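Local atomic coordinates of enoyl-CoA hydratase (Mycobacterium avium, PDB entry 3OC7), a protein that probably catalyses the reversible addition of water to the double bond of enoyl-CoA thioesters in fatty acid metabolism, as a member of the crotonase family. Residues 56-61 with 110-115. Sequence-based numbering, arbitrary orientation.
Sequences VRVVVL and PVIAAI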
loop_
_atom_site.group_PDB
_atom_site.type_symbol
_atom_site.label_atom_id
_atom_site.label_comp_id
_atom_site.label_asym_id
_atom_site.label_seq_id
_atom_site.Cartn_x
_atom_site.Cartn_y
_atom_site.Cartn_z
ATOM N N VAL A 56 12.762 30.064 6.341
ATOM C CA VAL A 56 12.881 28.599 6.281
ATOM C C VAL A 56 11.669 27.967 5.576
ATOM O O VAL A 56 10.509 28.229 5.963
ATOM C CB VAL A 56 13.078 27.995 7.713
ATOM C CG1 VAL A 56 13.154 26.448 7.664
ATOM C CG2 VAL A 56 14.335 28.557 8.383
ATOM N N ARG A 57 11.942 27.150 4.544
ATOM C CA ARG A 57 10.894 26.378 3.829
ATOM C C ARG A 57 11.003 24.828 3.944
ATOM O O ARG A 57 10.074 24.104 3.549
ATOM C CB ARG A 57 10.737 26.859 2.364
ATOM C CG ARG A 57 10.157 28.297 2.256
ATOM C CD ARG A 57 9.726 28.722 0.840
ATOM N NE ARG A 57 10.790 28.684 -0.165
ATOM C CZ ARG A 57 11.752 29.601 -0.303
ATOM N NH1 ARG A 57 11.816 30.647 0.516
ATOM N NH2 ARG A 57 12.664 29.462 -1.256
ATOM N N VAL A 58 12.099 24.333 4.535
ATOM C CA VAL A 58 12.345 22.898 4.703
ATOM C C VAL A 58 13.340 22.656 5.858
ATOM O O VAL A 58 14.212 23.524 6.108
ATOM C CB VAL A 58 12.833 22.253 3.355
ATOM C CG1 VAL A 58 14.152 22.868 2.882
ATOM C CG2 VAL A 58 12.957 20.720 3.446
ATOM N N VAL A 59 13.198 21.518 6.557
ATOM C CA VAL A 59 14.140 21.051 7.608
ATOM C C VAL A 59 14.866 19.752 7.239
ATOM O O VAL A 59 14.228 18.832 6.693
ATOM C CB VAL A 59 13.353 20.765 8.932
ATOM C CG1 VAL A 59 14.241 20.107 10.021
ATOM C CG2 VAL A 59 12.717 22.033 9.473
ATOM N N VAL A 60 16.175 19.656 7.532
ATOM C CA VAL A 60 16.929 18.381 7.462
ATOM C C VAL A 60 17.237 17.864 8.876
ATOM O O VAL A 60 17.782 18.621 9.703
ATOM C CB VAL A 60 18.253 18.526 6.640
ATOM C CG1 VAL A 60 19.102 17.216 6.677
ATOM C CG2 VAL A 60 17.962 18.987 5.196
ATOM N N LEU A 61 16.870 16.604 9.163
ATOM C CA LEU A 61 17.206 15.938 10.429
ATOM C C LEU A 61 18.422 15.016 10.192
ATOM O O LEU A 61 18.277 13.942 9.572
ATOM C CB LEU A 61 15.999 15.146 10.972
ATOM C CG LEU A 61 16.121 14.377 12.303
ATOM C CD1 LEU A 61 16.501 15.277 13.508
ATOM C CD2 LEU A 61 14.835 13.567 12.617
ATOM N N PRO A 110 8.012 20.652 5.414
ATOM C CA PRO A 110 8.552 19.323 5.065
ATOM C C PRO A 110 9.837 18.996 5.875
ATOM O O PRO A 110 10.722 19.879 6.029
ATOM C CB PRO A 110 8.864 19.456 3.556
ATOM C CG PRO A 110 7.930 20.567 3.056
ATOM C CD PRO A 110 7.931 21.546 4.230
ATOM N N VAL A 111 9.924 17.765 6.406
ATOM C CA VAL A 111 11.094 17.285 7.192
ATOM C C VAL A 111 11.751 16.067 6.492
ATOM O O VAL A 111 11.072 15.047 6.210
ATOM C CB VAL A 111 10.704 16.935 8.667
ATOM C CG1 VAL A 111 11.967 16.590 9.475
ATOM C CG2 VAL A 111 9.936 18.071 9.343
ATOM N N ILE A 112 13.056 16.197 6.209
ATOM C CA ILE A 112 13.846 15.191 5.473
ATOM C C ILE A 112 14.931 14.543 6.362
ATOM O O ILE A 112 15.841 15.237 6.840
ATOM C CB ILE A 112 14.535 15.807 4.201
ATOM C CG1 ILE A 112 13.518 16.571 3.343
ATOM C CG2 ILE A 112 15.283 14.711 3.396
ATOM C CD1 ILE A 112 14.166 17.301 2.161
ATOM N N ALA A 113 14.872 13.217 6.564
ATOM C CA ALA A 113 15.939 12.525 7.333
ATOM C C ALA A 113 17.169 12.217 6.462
ATOM O O ALA A 113 17.046 11.740 5.310
ATOM C CB ALA A 113 15.396 11.226 7.973
ATOM N N ALA A 114 18.348 12.474 7.031
ATOM C CA ALA A 114 19.644 12.163 6.393
ATOM C C ALA A 114 20.397 11.116 7.244
ATOM O O ALA A 114 21.017 11.466 8.263
ATOM C CB ALA A 114 20.488 13.460 6.186
ATOM N N ILE A 115 20.306 9.841 6.830
ATOM C CA ILE A 115 20.774 8.679 7.612
ATOM C C ILE A 115 22.059 8.093 6.989
ATOM O O ILE A 115 22.069 7.786 5.808
ATOM C CB ILE A 115 19.666 7.550 7.648
ATOM C CG1 ILE A 115 18.303 8.085 8.163
ATOM C CG2 ILE A 115 20.128 6.300 8.415
ATOM C CD1 ILE A 115 17.058 7.296 7.631
#
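Val59 and Leu61 of segment 56-61 each bond through both N and O to the backbone of segment 110-115, giving a ladder of four hydrogen bonds. Val59 N donates to Pro110 O (3.0 Å, 176° at the hydrogen), while Val59 O accepts from Ile112 N at 2.9 Å. Two residues further along, Leu61 N reaches Ile112 O and Leu61 O receives Ala114 N, both at 2.9 Å. Each of three acceptors also takes a CA-H...O contact, the shortest from Val60 CA to Ile112 O at 3.4 Å. The two short strand segments run parallel, their axes inclined at 25°.

Apolar contacts divide between the two faces. On one, the side chains of Val58 and Ile112 cross obliquely, with Val58 CG2 3.8 Å from Ile112 CD1; chi1 of 61° puts Val58 CG1 between the backbone N and the carbonyl carbon, which turns CG2 away from N and over to Ile112. Val60 CG1 meets Ala114 CB at 4.0 Å, and helix 196-208 packs over this face through Val207, Val204 and Ile200. On the other, Val59 CG1 and Val111 CG1 approach to 4.2 Å.

Strands 21-26 and 132-135 flank the pair through further backbone bonds, and helix 86-106 lies in the connection between its strands. Such neighbouring parallel strands, buried mid-sheet, are characteristic of the core of the crotonase fold.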